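Local coordinates for protein putative acyl-CoA dehydrogenase (Burkholderia xenovorans, PDB 5JSC) that is a putative flavoprotein of the acyl-CoA dehydrogenase family, binding flavin-adenine dinucleotide within an assembly of four chains, at residues C[331-334]-C[335-339]; C[298-301]-C[302-306]; C[126-129]-C[130-134]; C[54-57]-C[58-62]; C[21-24]-C[25-28]. All coordinates share one frame; numbering follows the deposited sequence. Where two conformers were deposited one is given.

Contact 1 of 5, residues C[331-334]-C[335-339]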
# COMPACT_ATOMS: atom_id res chain seq x y z
N VAL C 331 -12.26 4.15 -26.06
CA VAL C 331 -11.93 3.62 -24.74
C VAL C 331 -10.59 4.14 -24.24
O VAL C 331 -9.90 3.44 -23.49
CB VAL C 331 -11.94 2.07 -24.73
CG1 VAL C 331 -13.36 1.54 -24.88
CG2 VAL C 331 -11.01 1.50 -25.80
N THR C 332 -10.21 5.37 -24.61
CA THR C 332 -8.92 5.89 -24.14
C THR C 332 -8.80 5.79 -22.62
O THR C 332 -7.78 5.32 -22.09
CB THR C 332 -8.72 7.33 -24.61
OG1 THR C 332 -8.84 7.39 -26.04
CG2 THR C 332 -7.33 7.84 -24.22
N ARG C 333 -9.86 6.19 -21.90
CA ARG C 333 -9.81 6.13 -20.43
C ARG C 333 -9.87 4.69 -19.93
O ARG C 333 -9.07 4.29 -19.07
CB ARG C 333 -10.96 6.93 -19.82
CG ARG C 333 -10.91 6.96 -18.27
CD ARG C 333 -12.23 7.35 -17.59
NE ARG C 333 -12.53 8.78 -17.68
CZ ARG C 333 -13.51 9.39 -17.02
NH1 ARG C 333 -14.29 8.70 -16.19
NH2 ARG C 333 -13.72 10.68 -17.18
N GLU C 334 -10.83 3.91 -20.43
CA GLU C 334 -11.08 2.59 -19.88
C GLU C 334 -9.95 1.62 -20.21
O GLU C 334 -9.63 0.75 -19.39
CB GLU C 334 -12.42 2.07 -20.40
CG GLU C 334 -13.62 2.89 -19.93
CD GLU C 334 -13.91 4.15 -20.76
OE1 GLU C 334 -13.16 4.43 -21.73
OE2 GLU C 334 -14.90 4.84 -20.45
N ALA C 335 -9.35 1.76 -21.40
CA ALA C 335 -8.18 0.95 -21.75
C ALA C 335 -6.99 1.31 -20.87
O ALA C 335 -6.25 0.42 -20.44
CB ALA C 335 -7.83 1.13 -23.23
N ALA C 336 -6.77 2.60 -20.63
CA ALA C 336 -5.68 3.02 -19.75
C ALA C 336 -5.88 2.45 -18.35
O ALA C 336 -4.93 1.94 -17.74
CB ALA C 336 -5.60 4.55 -19.70
N MET C 337 -7.11 2.54 -17.83
CA MET C 337 -7.40 1.98 -16.51
C MET C 337 -7.09 0.49 -16.46
O MET C 337 -6.48 -0.00 -15.50
CB MET C 337 -8.87 2.18 -16.16
CG MET C 337 -9.21 3.41 -15.41
SD MET C 337 -10.86 3.11 -14.72
CE MET C 337 -11.16 4.76 -14.07
N ALA C 338 -7.54 -0.25 -17.47
CA ALA C 338 -7.34 -1.70 -17.48
C ALA C 338 -5.86 -2.04 -17.56
O ALA C 338 -5.38 -2.92 -16.84
CB ALA C 338 -8.09 -2.32 -18.66
N LYS C 339 -5.13 -1.37 -18.46
CA LYS C 339 -3.71 -1.66 -18.64
C LYS C 339 -2.93 -1.37 -17.37
O LYS C 339 -2.12 -2.18 -16.92
CB LYS C 339 -3.17 -0.85 -19.83
CG LYS C 339 -1.83 -1.31 -20.41
CD LYS C 339 -0.64 -0.69 -19.69
CE LYS C 339 0.67 -1.12 -20.33
NZ LYS C 339 1.87 -0.51 -19.64

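Contact 2 of 5, residues C[298-301]-C[302-306]. With FAD (flavin-adenine dinucleotide), chain H.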
# COMPACT_ATOMS: atom_id res chain seq x y z
N GLN C 298 -3.66 -18.35 8.30
CA GLN C 298 -4.43 -17.17 7.91
C GLN C 298 -3.67 -16.28 6.94
O GLN C 298 -4.28 -15.70 6.04
CB GLN C 298 -4.82 -16.33 9.13
CG GLN C 298 -5.87 -16.92 10.02
CD GLN C 298 -6.48 -15.88 10.92
OE1 GLN C 298 -5.81 -14.91 11.31
NE2 GLN C 298 -7.75 -16.04 11.24
N LEU C 299 -2.36 -16.09 7.16
CA LEU C 299 -1.63 -15.19 6.27
C LEU C 299 -1.67 -15.70 4.84
O LEU C 299 -1.82 -14.91 3.90
CB LEU C 299 -0.18 -15.02 6.74
CG LEU C 299 0.05 -14.14 7.97
CD1 LEU C 299 1.53 -14.14 8.34
CD2 LEU C 299 -0.43 -12.72 7.73
N THR C 300 -1.58 -17.02 4.66
CA THR C 300 -1.68 -17.60 3.32
C THR C 300 -3.07 -17.39 2.75
O THR C 300 -3.21 -17.01 1.58
CB THR C 300 -1.35 -19.09 3.38
OG1 THR C 300 -0.07 -19.27 3.99
CG2 THR C 300 -1.35 -19.70 1.98
N GLN C 301 -4.10 -17.64 3.55
CA GLN C 301 -5.47 -17.47 3.07
C GLN C 301 -5.74 -16.04 2.66
O GLN C 301 -6.37 -15.79 1.62
CB GLN C 301 -6.44 -17.93 4.15
CG GLN C 301 -6.31 -19.42 4.42
CD GLN C 301 -7.16 -19.89 5.56
OE1 GLN C 301 -7.87 -19.11 6.18
NE2 GLN C 301 -7.09 -21.18 5.84
N ALA C 302 -5.26 -15.07 3.44
CA ALA C 302 -5.47 -13.66 3.11
C ALA C 302 -4.68 -13.27 1.87
O ALA C 302 -5.14 -12.45 1.06
CB ALA C 302 -5.10 -12.78 4.30
N LYS C 303 -3.48 -13.83 1.72
CA LYS C 303 -2.68 -13.53 0.53
C LYS C 303 -3.32 -14.11 -0.72
O LYS C 303 -3.39 -13.43 -1.75
CB LYS C 303 -1.26 -14.07 0.70
CG LYS C 303 -0.37 -13.79 -0.49
CD LYS C 303 0.96 -13.18 -0.05
CE LYS C 303 2.00 -14.23 0.22
NZ LYS C 303 3.08 -13.73 1.12
N LEU C 304 -3.79 -15.36 -0.66
CA LEU C 304 -4.50 -15.94 -1.79
C LEU C 304 -5.75 -15.14 -2.10
O LEU C 304 -6.08 -14.91 -3.27
CB LEU C 304 -4.88 -17.40 -1.47
CG LEU C 304 -3.74 -18.40 -1.37
CD1 LEU C 304 -4.23 -19.75 -0.83
CD2 LEU C 304 -3.04 -18.58 -2.72
N ALA C 305 -6.47 -14.69 -1.06
CA ALA C 305 -7.68 -13.90 -1.27
C ALA C 305 -7.38 -12.62 -2.03
O ALA C 305 -8.11 -12.26 -2.96
CB ALA C 305 -8.34 -13.57 0.07
N GLN C 306 -6.29 -11.94 -1.66
CA GLN C 306 -5.94 -10.69 -2.34
C GLN C 306 -5.49 -10.95 -3.76
O GLN C 306 -5.80 -10.16 -4.67
CB GLN C 306 -4.86 -9.94 -1.56
CG GLN C 306 -4.39 -8.67 -2.28
CD GLN C 306 -5.48 -7.61 -2.42
OE1 GLN C 306 -5.92 -7.29 -3.54
NE2 GLN C 306 -5.88 -7.03 -1.30
PA FAD H . -14.98 -8.46 17.55
O1A FAD H . -15.80 -9.68 17.39
O2A FAD H . -14.33 -8.28 18.90
O5B FAD H . -13.86 -8.38 16.39
C5B FAD H . -12.82 -7.39 16.49
C4B FAD H . -11.98 -7.49 15.24
O4B FAD H . -11.37 -8.79 15.18
C3B FAD H . -12.75 -7.41 13.93
O3B FAD H . -13.10 -6.07 13.61
C2B FAD H . -11.76 -8.04 12.95
O2B FAD H . -10.83 -7.06 12.47
C1B FAD H . -11.04 -9.08 13.83
N9A FAD H . -11.42 -10.47 13.57
C8A FAD H . -12.66 -11.03 13.73
N7A FAD H . -12.70 -12.32 13.48
C5A FAD H . -11.39 -12.63 13.13
C6A FAD H . -10.77 -13.84 12.76
N6A FAD H . -11.41 -15.01 12.71
N1A FAD H . -9.45 -13.80 12.48
C2A FAD H . -8.80 -12.63 12.56
N3A FAD H . -9.28 -11.43 12.90
C4A FAD H . -10.59 -11.50 13.17
N1 FAD H . -25.03 -5.88 14.96
C2 FAD H . -26.33 -6.33 14.94
O2 FAD H . -26.64 -7.46 15.38
N3 FAD H . -27.32 -5.53 14.43
C4 FAD H . -27.16 -4.26 13.92
O4 FAD H . -28.13 -3.59 13.58
C4X FAD H . -25.78 -3.79 13.92
N5 FAD H . -25.55 -2.57 13.51
C5X FAD H . -24.27 -2.06 13.70
C6 FAD H . -24.04 -0.71 13.41
C7 FAD H . -22.80 -0.12 13.66
C7M FAD H . -22.59 1.34 13.37
C8 FAD H . -21.77 -0.91 14.20
C8M FAD H . -20.42 -0.31 14.51
C9 FAD H . -21.99 -2.25 14.47
C9A FAD H . -23.23 -2.83 14.24
N10 FAD H . -23.51 -4.17 14.60
C10 FAD H . -24.79 -4.67 14.48
C1' FAD H . -22.48 -4.93 15.30
C2' FAD H . -21.46 -5.56 14.36
O2' FAD H . -22.04 -6.67 13.69
C3' FAD H . -20.23 -6.02 15.14
O3' FAD H . -19.56 -4.85 15.60
C4' FAD H . -19.26 -6.87 14.32
O4' FAD H . -19.88 -8.13 14.05
C5' FAD H . -17.93 -7.08 15.01
O5' FAD H . -18.17 -7.66 16.31
P FAD H . -17.40 -6.93 17.53
O1P FAD H . -17.69 -5.48 17.56
O2P FAD H . -17.79 -7.67 18.78
O3P FAD H . -15.85 -7.16 17.26

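Contact 3 of 5, residues C[126-129]-C[130-134]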
# COMPACT_ATOMS: atom_id res chain seq x y z
N GLU C 126 -4.72 -0.94 -51.55
CA GLU C 126 -3.49 -1.63 -51.93
C GLU C 126 -2.70 -2.03 -50.70
O GLU C 126 -2.20 -3.16 -50.62
CB GLU C 126 -2.63 -0.75 -52.85
CG GLU C 126 -3.22 -0.54 -54.23
CD GLU C 126 -2.18 -0.39 -55.32
OE1 GLU C 126 -1.08 -0.96 -55.19
OE2 GLU C 126 -2.47 0.31 -56.31
N GLN C 127 -2.57 -1.12 -49.73
CA GLN C 127 -1.82 -1.43 -48.52
C GLN C 127 -2.47 -2.57 -47.74
O GLN C 127 -1.79 -3.51 -47.31
CB GLN C 127 -1.68 -0.18 -47.66
CG GLN C 127 -0.77 0.88 -48.28
CD GLN C 127 -0.96 2.26 -47.68
OE1 GLN C 127 -1.92 2.51 -46.95
NE2 GLN C 127 -0.05 3.17 -48.00
N LYS C 128 -3.79 -2.50 -47.53
CA LYS C 128 -4.46 -3.58 -46.82
C LYS C 128 -4.33 -4.91 -47.57
O LYS C 128 -4.09 -5.95 -46.96
CB LYS C 128 -5.92 -3.23 -46.57
CG LYS C 128 -6.12 -2.10 -45.58
CD LYS C 128 -7.60 -1.90 -45.27
CE LYS C 128 -7.84 -0.76 -44.29
NZ LYS C 128 -9.31 -0.60 -44.01
N THR C 129 -4.45 -4.88 -48.90
CA THR C 129 -4.32 -6.10 -49.69
C THR C 129 -2.91 -6.69 -49.57
O THR C 129 -2.74 -7.91 -49.51
CB THR C 129 -4.66 -5.82 -51.15
OG1 THR C 129 -6.02 -5.37 -51.23
CG2 THR C 129 -4.49 -7.07 -52.01
N ARG C 130 -1.90 -5.83 -49.57
CA ARG C 130 -0.53 -6.33 -49.61
C ARG C 130 -0.11 -6.92 -48.27
O ARG C 130 0.61 -7.92 -48.24
CB ARG C 130 0.43 -5.21 -50.04
CG ARG C 130 1.91 -5.59 -49.93
CD ARG C 130 2.80 -4.51 -50.53
NE ARG C 130 4.22 -4.71 -50.22
CZ ARG C 130 5.03 -5.55 -50.86
NH1 ARG C 130 4.57 -6.29 -51.86
NH2 ARG C 130 6.30 -5.65 -50.49
N TYR C 131 -0.54 -6.33 -47.16
CA TYR C 131 0.02 -6.71 -45.86
C TYR C 131 -0.92 -7.53 -44.99
O TYR C 131 -0.46 -8.47 -44.34
CB TYR C 131 0.47 -5.46 -45.09
CG TYR C 131 1.63 -4.79 -45.79
CD1 TYR C 131 2.92 -5.29 -45.66
CD2 TYR C 131 1.43 -3.69 -46.62
CE1 TYR C 131 3.98 -4.70 -46.33
CE2 TYR C 131 2.48 -3.10 -47.29
CZ TYR C 131 3.76 -3.61 -47.14
OH TYR C 131 4.81 -3.02 -47.80
N LEU C 132 -2.21 -7.21 -44.96
CA LEU C 132 -3.04 -7.82 -43.92
C LEU C 132 -3.30 -9.31 -44.12
O LEU C 132 -3.33 -10.04 -43.12
CB LEU C 132 -4.37 -7.06 -43.80
CG LEU C 132 -4.19 -5.64 -43.26
CD1 LEU C 132 -5.56 -4.98 -43.09
CD2 LEU C 132 -3.40 -5.59 -41.92
N PRO C 133 -3.51 -9.82 -45.35
CA PRO C 133 -3.73 -11.27 -45.46
C PRO C 133 -2.55 -12.09 -44.97
O PRO C 133 -2.76 -13.15 -44.38
CB PRO C 133 -3.98 -11.46 -46.97
CG PRO C 133 -4.54 -10.17 -47.40
CD PRO C 133 -3.76 -9.14 -46.63
N ARG C 134 -1.32 -11.62 -45.20
CA ARG C 134 -0.14 -12.35 -44.75
C ARG C 134 0.05 -12.22 -43.24
O ARG C 134 0.53 -13.16 -42.60
CB ARG C 134 1.10 -11.85 -45.48

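Contact 4 of 5, residues C[54-57]-C[58-62]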
# COMPACT_ATOMS: atom_id res chain seq x y z
N ASP C 54 14.21 -16.00 -31.53
CA ASP C 54 13.87 -15.64 -32.91
C ASP C 54 13.19 -16.80 -33.62
O ASP C 54 12.12 -16.63 -34.23
CB ASP C 54 15.13 -15.22 -33.68
CG ASP C 54 15.59 -13.81 -33.36
OD1 ASP C 54 14.98 -13.14 -32.50
OD2 ASP C 54 16.60 -13.39 -33.98
N ALA C 55 13.80 -17.98 -33.57
CA ALA C 55 13.21 -19.14 -34.24
C ALA C 55 11.88 -19.52 -33.61
O ALA C 55 10.94 -19.93 -34.31
CB ALA C 55 14.18 -20.32 -34.22
N THR C 56 11.78 -19.41 -32.28
CA THR C 56 10.53 -19.76 -31.61
C THR C 56 9.41 -18.81 -32.02
O THR C 56 8.28 -19.25 -32.25
CB THR C 56 10.73 -19.76 -30.09
OG1 THR C 56 11.69 -20.77 -29.74
CG2 THR C 56 9.42 -20.04 -29.37
N CYS C 57 9.70 -17.51 -32.12
CA CYS C 57 8.71 -16.52 -32.55
C CYS C 57 8.21 -16.83 -33.95
O CYS C 57 7.01 -16.83 -34.23
CB CYS C 57 9.31 -15.10 -32.52
SG CYS C 57 8.65 -13.86 -33.77
N ARG C 58 9.16 -17.10 -34.86
CA ARG C 58 8.78 -17.41 -36.23
C ARG C 58 7.88 -18.63 -36.29
O ARG C 58 6.87 -18.64 -37.00
CB ARG C 58 10.04 -17.65 -37.08
CG ARG C 58 10.87 -16.40 -37.37
CD ARG C 58 12.05 -16.77 -38.25
NE ARG C 58 12.61 -15.61 -38.94
CZ ARG C 58 13.78 -15.05 -38.65
NH1 ARG C 58 14.53 -15.55 -37.68
NH2 ARG C 58 14.20 -14.00 -39.35
N ARG C 59 8.22 -19.68 -35.54
CA ARG C 59 7.42 -20.90 -35.54
C ARG C 59 6.03 -20.63 -34.96
O ARG C 59 5.03 -21.09 -35.51
CB ARG C 59 8.15 -21.98 -34.75
CG ARG C 59 7.43 -23.30 -34.64
CD ARG C 59 8.36 -24.38 -34.08
NE ARG C 59 8.78 -24.13 -32.70
CZ ARG C 59 10.00 -23.73 -32.33
NH1 ARG C 59 10.95 -23.53 -33.23
NH2 ARG C 59 10.27 -23.53 -31.05
N LEU C 60 5.97 -19.86 -33.87
CA LEU C 60 4.68 -19.57 -33.24
C LEU C 60 3.78 -18.76 -34.16
O LEU C 60 2.57 -19.02 -34.24
CB LEU C 60 4.91 -18.84 -31.92
CG LEU C 60 5.39 -19.73 -30.77
CD1 LEU C 60 5.92 -18.87 -29.64
CD2 LEU C 60 4.25 -20.63 -30.28
N VAL C 61 4.34 -17.77 -34.87
CA VAL C 61 3.53 -16.98 -35.80
C VAL C 61 2.95 -17.87 -36.88
O VAL C 61 1.76 -17.78 -37.21
CB VAL C 61 4.35 -15.82 -36.39
CG1 VAL C 61 3.59 -15.15 -37.54
CG2 VAL C 61 4.68 -14.78 -35.32
N ARG C 62 3.78 -18.76 -37.45
CA ARG C 62 3.29 -19.66 -38.48
C ARG C 62 2.20 -20.58 -37.94
O ARG C 62 1.17 -20.80 -38.61
CB ARG C 62 4.44 -20.48 -39.06
CG ARG C 62 5.51 -19.65 -39.74
CD ARG C 62 6.52 -20.52 -40.49
NE ARG C 62 7.25 -21.42 -39.60
CZ ARG C 62 8.51 -21.25 -39.23
NH1 ARG C 62 9.20 -20.20 -39.67
NH2 ARG C 62 9.10 -22.12 -38.42
O HOH W 1 17.41 -14.67 -36.30
O HOH W 2 11.52 -21.04 -36.74

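Contact 5 of 5, residues C[21-24]-C[25-28]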
# COMPACT_ATOMS: atom_id res chain seq x y z
N LEU C 21 -16.27 -16.27 -17.85
CA LEU C 21 -16.83 -16.37 -19.19
C LEU C 21 -18.35 -16.30 -19.20
O LEU C 21 -18.93 -16.05 -20.25
CB LEU C 21 -16.35 -17.66 -19.86
CG LEU C 21 -14.89 -17.64 -20.31
CD1 LEU C 21 -14.45 -19.02 -20.77
CD2 LEU C 21 -14.70 -16.61 -21.42
N ALA C 22 -19.00 -16.50 -18.05
CA ALA C 22 -20.45 -16.32 -17.95
C ALA C 22 -20.89 -14.86 -17.88
O ALA C 22 -22.09 -14.59 -18.01
CB ALA C 22 -21.00 -17.08 -16.74
N TRP C 23 -19.96 -13.92 -17.67
CA TRP C 23 -20.34 -12.52 -17.56
C TRP C 23 -21.04 -12.06 -18.84
O TRP C 23 -20.65 -12.47 -19.94
CB TRP C 23 -19.13 -11.62 -17.32
CG TRP C 23 -18.40 -11.87 -16.06
CD1 TRP C 23 -18.85 -12.54 -14.96
CD2 TRP C 23 -17.06 -11.45 -15.76
NE1 TRP C 23 -17.87 -12.56 -13.99
CE2 TRP C 23 -16.76 -11.91 -14.46
CE3 TRP C 23 -16.09 -10.76 -16.48
CZ2 TRP C 23 -15.52 -11.67 -13.85
CZ3 TRP C 23 -14.86 -10.53 -15.88
CH2 TRP C 23 -14.58 -10.98 -14.58
N PRO C 24 -22.03 -11.17 -18.73
CA PRO C 24 -22.75 -10.69 -19.92
C PRO C 24 -21.94 -9.73 -20.77
O PRO C 24 -22.45 -9.26 -21.80
CB PRO C 24 -24.00 -10.02 -19.32
CG PRO C 24 -23.61 -9.66 -17.93
CD PRO C 24 -22.64 -10.71 -17.47
N PHE C 25 -20.70 -9.42 -20.39
CA PHE C 25 -19.77 -8.81 -21.32
C PHE C 25 -19.47 -9.72 -22.51
O PHE C 25 -19.03 -9.22 -23.55
CB PHE C 25 -18.44 -8.49 -20.63
CG PHE C 25 -18.49 -7.35 -19.65
CD1 PHE C 25 -19.04 -6.13 -19.99
CD2 PHE C 25 -17.93 -7.50 -18.39
CE1 PHE C 25 -19.06 -5.08 -19.09
CE2 PHE C 25 -17.95 -6.45 -17.48
CZ PHE C 25 -18.52 -5.24 -17.83
N PHE C 26 -19.67 -11.03 -22.36
CA PHE C 26 -19.28 -11.99 -23.38
C PHE C 26 -20.48 -12.50 -24.15
O PHE C 26 -21.59 -12.59 -23.62
CB PHE C 26 -18.55 -13.20 -22.77
CG PHE C 26 -17.23 -12.86 -22.16
CD1 PHE C 26 -16.17 -12.47 -22.97
CD2 PHE C 26 -17.05 -12.93 -20.78
CE1 PHE C 26 -14.94 -12.16 -22.41
CE2 PHE C 26 -15.81 -12.61 -20.21
CZ PHE C 26 -14.76 -12.22 -21.03
N GLU C 27 -20.23 -12.88 -25.40
CA GLU C 27 -21.19 -13.58 -26.25
C GLU C 27 -20.84 -15.05 -26.32
O GLU C 27 -19.73 -15.45 -25.97
CB GLU C 27 -21.19 -12.96 -27.65
CG GLU C 27 -21.78 -11.58 -27.66
CD GLU C 27 -23.23 -11.58 -27.21
OE1 GLU C 27 -23.95 -12.56 -27.51
OE2 GLU C 27 -23.66 -10.60 -26.56
N PRO C 28 -21.77 -15.91 -26.76
CA PRO C 28 -21.44 -17.34 -26.88
C PRO C 28 -20.19 -17.61 -27.71
O PRO C 28 -19.41 -18.50 -27.35
CB PRO C 28 -22.70 -17.93 -27.54
CG PRO C 28 -23.80 -17.05 -27.04
CD PRO C 28 -23.21 -15.66 -26.99

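Contact 1 of 5, residues C[331-334]-C[335-339]
With chi1 at -69°, Val331 sets its CG2 branch between its own backbone N and carbonyl carbon, where it meets the methyl of Ala335: Val331 CG2 and Ala335 CB are 4.1 Å apart, one turn along the helix. Glu334 folds back. Its CG stands beside the backbone N, and a bend at chi2 (83°) returns the carboxylate toward the start of the helix, where OE2 is hydrogen-bonded to ND1 of His18 of the second subunit.

Val331 is the N-cap of helix 332-356. As a valine it brings no side-chain acceptor to the first turn; Thr332 N is instead met by OD1 of Asn330. From there the alpha-helical bonding starts at once, Ala335 N reaching Val331 O at 2.7 Å and Ala336 N reaching Thr332 O at 3.2 Å. The next two bonds are Met337 N to Arg333 O at 2.9 Å and Ala338 N to Glu334 O at 3.0 Å. Arg333 and Met337 run up one flank, with Arg333 CD 4.5 Å from Met337 CE. The guanidinium end of Arg333 leaves for a salt bridge to Asp395 on helix 385-405.

Ala335 and Ala338 turn small methyls to Thr263 and Ala266 of helix 250-286, consistent with close packing of these helices. Met337 touches Asp312 of the second subunit. One apolar contact, Val331 with Ala335, joins neighbouring turns, while the charged ends of Arg333 and Glu334 tie the helix to another helix and another subunit; the Glu334 carboxylate near the helix start would probably also suit its dipole.

Contact 2 of 5, residues C[298-301]-C[302-306]
The carbonyl oxygen of Gln298 takes the backbone N-H of Ala302 at 2.8 Å, closing the first turn of helix 298-325. Thr300 O receives Leu304 N at the same distance, 2.8 Å, and nearly straight, at 172°; Gln301 O receives Ala305 N at 2.9 Å.

The side chain of Gln298 leaves this turn altogether. Its chain is extended beyond CG (chi2 -163°), which carries the amide to the adenine of the flavin-adenine dinucleotide, where Gln298 NE2 donates to FAD N1A at 3.1 Å with an angle of 163°. The other end of the amide is used too: OE1 accepts the backbone N-H of Leu299 of the third subunit, and the reciprocal bond runs back from that chain. Held at both ends, the amide has its flip fixed, with nitrogen toward the adenine and oxygen toward the neighbouring chain.

This is the opening of a long helix in the all-helical C-terminal domain of the acyl-CoA dehydrogenase fold, placed where chains of the tetramer meet around the cofactor. The same FAD is hydrogen-bonded by Arg287 and Gly359 of the third subunit and by Ser147 of the second.

On the inward flank Thr300 and Leu304 lie side by side, pointing the same way, with Thr300 CG2 4.0 Å from Leu304 CD1. Both lean on Leu356 of helix 332-356 and Ala284 of helix 250-286. Thr300 OG1 is hydrogen-bonded to Leu294 O, and Gln301 NE2 to Gly295 O, so two side chains of the first turn hold the loop that leads into it.

Contact 3 of 5, residues C[126-129]-C[130-134]
Glu126 O, Gln127 O and Lys128 O accept the backbone N-H groups of Arg130, Tyr131 and Leu132 at 2.9, 3.1 and 3.0 Å respectively, until Pro133, which has no N-H, interrupts the pattern and puts its CD 3.2 Å from Lys128 O at a kink in the helix.

Two neighbours, Arg130 and Tyr131, form the polar side. Extended from CG to NE (chi2 173°), the Arg130 chain runs along the tyrosine, with Arg130 CG lying 3.7 Å above the plane of the Tyr131 ring, toward its rim. At the far end Arg130 NE donates to Tyr131 OH at 3.0 Å and 163°, the hydroxyl lying in the guanidinium plane. Asp208 engages both groups, OD2 in a salt bridge with Arg130 NH2 and OD1 in a hydrogen bond with Tyr131 OH. Gln242 NE2 also bonds that hydroxyl, which is therefore gripped by three groups, and this probably limits its rotation.

Lys128 and Leu132 lie side by side on another flank, pointing the same way, with Lys128 CG 3.8 Å from Leu132 CD1.

Helix 125-136 of the N-terminal domain is thereby held between helix 103-122 and the strands 186-192 and 202-208. Leu132 packs on Ser116, Ile119 and Ser120 of helix 103-122, while the Tyr131 ring meets Phe186 of strand 186-192 edge-to-face, and Asp208 anchors the helix to the end of strand 202-208.

Contact 4 of 5, residues C[54-57]-C[58-62]
Thr56 and Leu60 make the close-packed part: they lie side by side, pointing the same way, with Thr56 CG2 3.7 Å from Leu60 CD1, and both rest on Leu104 of helix 103-122. CG2 reaches this position because it is anti to the backbone N (OG1 at chi1 -63°), which leaves OG1 to bond Asp52 O one turn back. Next to them, Cys57 SG approaches Val61 CG2 more loosely, at 4.4 Å in the cysteine conformer given; Val61 in turn leans on Gln112.

The opposite character belongs to the arginines. Asp54 OD2 and Arg58 NH1 stay 4.8 Å apart and are linked instead through a water that donates to Asp54 OD2 at 2.8 Å and accepts a weak bond from Arg58 NH1 at 3.3 Å. The firmer partner of Asp54 is Arg219 NH1, in a salt bridge. Arg59 bends at chi3 (65°), folding its guanidinium back so that one face lies over Thr56 CA. A second water donates to Ala55 O at 2.7 Å and, in the arginine conformer given, accepts from Arg62 NH2 at 3.1 Å, adding to the backbone bond that this carbonyl receives from Arg59 N at 3.0 Å.

Charged side chains on one flank and apolar packing on the other make helix 53-66 amphipathic, laid against helix 103-122 in the N-terminal helical domain of the acyl-CoA dehydrogenase fold.

Contact 5 of 5, residues C[21-24]-C[25-28]
Leu21 covers the ring of Phe26 squarely: Leu21 CD2 stands 4.3 Å from the ring centroid and only 7° off its normal, a CH-pi contact over the middle of the face. The same phenylalanine runs side by side with Trp23, both pointing the same way, and its CE2 comes within 4.2 Å of Trp23 CE3. The two ring systems meet obliquely there.

Phe25 takes a different course. Trp23 CE3 reaches the edge of its ring, close to the ring plane, at 4.2 Å from Phe25 CD2. One carbon of the indole thus touches both phenylalanines, although they are consecutive residues and diverge along the chain. All three aromatic residues share a first torsion, near -65°, that sets CG beside the backbone N; the divergence comes from their places on the turn.

The backbone beneath is a type I beta turn from Trp23 to Phe26, with Pro24 and Phe25 at its corner. Phe26 N closes it on Trp23 O at 3.0 Å and 164°. Helix 28-44 starts directly after, with Glu27 as its N-cap.

Around the turn, Phe26 meets Tyr319 and Phe25 meets Trp323, both ring to ring, and Trp23 packs on Ala315 and Leu316 of helix 298-325. Phe25 also stands edge-to-face with Phe25 of the second subunit.

Dispersion between aromatic and aliphatic groups probably contributes much of the hold across this turn. The polar ties use main-chain carbonyls: Leu21 O is bonded by the side chain of Arg31 and Phe25 O by that of Arg89, so both carbonyl oxygens are satisfied beside the apolar cluster.

Helix 298-325 connects three of the sites: contact 2 is its opening turn, contact 5 packs on its later part, and its Arg320 touches both Phe25 of contact 5 and Glu334 of contact 1. Contacts 1 and 5 have centres 20 Å apart, nearest atoms about 10 Å; contacts 1, 2 and 5 all reach the second subunit. Contacts 3 and 4 belong to the N-terminal domain, their nearest atoms about 6 Å apart, both bordering helix 103-122. Contacts 2 and 3 lie on opposite sides of the chain's centre, their centres 50 Å apart. Contact 2 binds FAD directly, whereas the side chains of Cys57 and Ala336 stay about 11 and 13 Å from one.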